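Tapirin (Caldicellulosiruptor kristjanssonii, PDB 6N2B) probably binds cellulose through its C-terminal beta-helical domain, which carries a calcium ion, and so is thought to mediate adhesion to plant biomass. Local coordinates at residues V423-A428 / Y452-I457. Sequence-based numbering, arbitrary orientation.
Sequences VTTLPA and YGESGI
E454 starts its side chain trans to the main-chain nitrogen (chi1 164°) and then bends at chi2 (80°), which carries the carboxylate to the backbone of the other segment at T425 and L426. OE1 receives the L426 N-H nearly along its own C-O direction; the bond from L426 N to E454 OE1 is 2.6 Å long and almost straight, 173° at the hydrogen. The bend also lays OE1 beside T425, whose CG2 meets it from a side chain crossing at about a right angle. The first residue beyond the strand thus supplies the direct polar bond to the loop, a side-chain carboxylate taking the place of strand pairing. OE2, the other carboxylate oxygen, forms a salt bridge with K484, which also bonds T424 O; the lysine would therefore probably keep the carboxylate charged and limit its rotation. A glutamine here would probably leave K484 without its carboxylate partner, and the amide freer to turn away from L426 N.

Apolar contacts continue the join. The Y452 ring receives P427 CG 4.3 Å from its centroid in an off-centre CH-pi contact, while L426 CG approaches CD1 of that ring at 4.1 Å. L426 CD2 rests near the carbonyl of G453. Between the backbones, a water accepts from E454 N and lies 3.2 Å from P427 O, to which it can donate.

G453 closes strand 448-453 and begins a type I turn to G456. That strand pairs with 436-441 and 478-483 at the calcium-bearing end of the beta-helical domain, and the loop leads from helix 408-413 toward calcium ligand D429. Beyond the contact, Y452 OH bonds S541, and Y452 and P427 both pack against helix 536-546.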
loop_
_atom_site.group_PDB
_atom_site.type_symbol
_atom_site.label_atom_id
_atom_site.label_comp_id
_atom_site.label_asym_id
_atom_site.label_seq_id
_atom_site.Cartn_x
_atom_site.Cartn_y
_atom_site.Cartn_z
ATOM N N VAL A 423 17.192 10.114 11.741
ATOM C CA VAL A 423 18.029 9.759 10.602
ATOM C C VAL A 423 19.256 10.660 10.606
ATOM O O VAL A 423 19.137 11.888 10.661
ATOM C CB VAL A 423 17.253 9.880 9.285
ATOM C CG1 VAL A 423 18.179 9.676 8.098
ATOM C CG2 VAL A 423 16.125 8.853 9.247
ATOM N N THR A 424 20.444 10.048 10.581
ATOM C CA THR A 424 21.680 10.789 10.402
ATOM C C THR A 424 22.304 10.291 9.105
ATOM O O THR A 424 21.801 10.633 8.015
ATOM C CB THR A 424 22.619 10.644 11.614
ATOM O OG1 THR A 424 22.596 9.299 12.106
ATOM C CG2 THR A 424 22.213 11.607 12.729
ATOM N N THR A 425 23.374 9.515 9.153
ATOM C CA THR A 425 24.048 9.037 7.959
ATOM C C THR A 425 24.022 7.510 7.933
ATOM O O THR A 425 24.059 6.850 8.989
ATOM C CB THR A 425 25.488 9.587 7.921
ATOM O OG1 THR A 425 25.450 10.961 7.494
ATOM C CG2 THR A 425 26.392 8.787 6.985
ATOM N N LEU A 426 23.906 6.954 6.739
ATOM C CA LEU A 426 23.950 5.503 6.752
ATOM C C LEU A 426 25.400 5.025 6.637
ATOM O O LEU A 426 26.180 5.585 5.852
ATOM C CB LEU A 426 23.113 4.942 5.605
ATOM C CG LEU A 426 21.648 4.651 5.920
ATOM C CD1 LEU A 426 21.035 5.768 6.697
ATOM C CD2 LEU A 426 20.861 4.399 4.643
ATOM N N PRO A 427 25.778 4.021 7.433
ATOM C CA PRO A 427 27.171 3.560 7.453
ATOM C C PRO A 427 27.642 2.994 6.119
ATOM O O PRO A 427 26.862 2.537 5.285
ATOM C CB PRO A 427 27.159 2.467 8.520
ATOM C CG PRO A 427 25.733 1.994 8.558
ATOM C CD PRO A 427 24.924 3.241 8.347
ATOM N N ALA A 428 28.963 3.022 5.939
ATOM C CA ALA A 428 29.646 2.402 4.812
ATOM C C ALA A 428 31.008 1.926 5.297
ATOM O O ALA A 428 31.647 2.604 6.106
ATOM C CB ALA A 428 29.808 3.381 3.642
ATOM N N TYR A 452 23.146 -1.154 3.920
ATOM C CA TYR A 452 22.912 0.278 4.051
ATOM C C TYR A 452 23.553 1.009 2.880
ATOM O O TYR A 452 24.722 0.775 2.565
ATOM C CB TYR A 452 23.471 0.815 5.363
ATOM C CG TYR A 452 22.839 0.200 6.584
ATOM C CD1 TYR A 452 21.654 0.702 7.102
ATOM C CD2 TYR A 452 23.432 -0.895 7.227
ATOM C CE1 TYR A 452 21.076 0.138 8.232
ATOM C CE2 TYR A 452 22.854 -1.468 8.360
ATOM C CZ TYR A 452 21.681 -0.941 8.856
ATOM O OH TYR A 452 21.098 -1.489 9.973
ATOM N N GLY A 453 22.785 1.885 2.238
ATOM C CA GLY A 453 23.301 2.681 1.143
ATOM C C GLY A 453 22.919 4.138 1.278
ATOM O O GLY A 453 21.775 4.504 0.998
ATOM N N GLU A 454 23.877 4.977 1.699
ATOM C CA GLU A 454 23.604 6.392 1.952
ATOM C C GLU A 454 23.236 7.150 0.677
ATOM O O GLU A 454 22.476 8.125 0.734
ATOM C CB GLU A 454 24.815 7.025 2.646
ATOM C CG GLU A 454 24.867 8.556 2.637
ATOM C CD GLU A 454 23.983 9.205 3.692
ATOM O OE1 GLU A 454 23.551 8.505 4.630
ATOM O OE2 GLU A 454 23.719 10.421 3.579
ATOM N N SER A 455 23.742 6.713 -0.477
ATOM C CA SER A 455 23.462 7.351 -1.761
ATOM C C SER A 455 22.698 6.433 -2.712
ATOM O O SER A 455 22.790 6.606 -3.930
ATOM C CB SER A 455 24.762 7.796 -2.434
ATOM O OG SER A 455 25.704 8.269 -1.485
ATOM N N GLY A 456 21.985 5.442 -2.199
ATOM C CA GLY A 456 21.315 4.461 -3.032
ATOM C C GLY A 456 22.024 3.110 -3.034
ATOM O O GLY A 456 23.088 2.920 -2.446
ATOM N N ILE A 457 21.391 2.156 -3.708
ATOM C CA ILE A 457 21.917 0.805 -3.880
ATOM C C ILE A 457 21.671 0.387 -5.323
ATOM O O ILE A 457 20.636 0.736 -5.905
ATOM C CB ILE A 457 21.248 -0.190 -2.907
ATOM C CG1 ILE A 457 21.306 0.342 -1.470
ATOM C CG2 ILE A 457 21.879 -1.589 -3.024
ATOM C CD1 ILE A 457 20.542 -0.484 -0.475
HETATM O O HOH W 1 26.023 3.851 2.474
#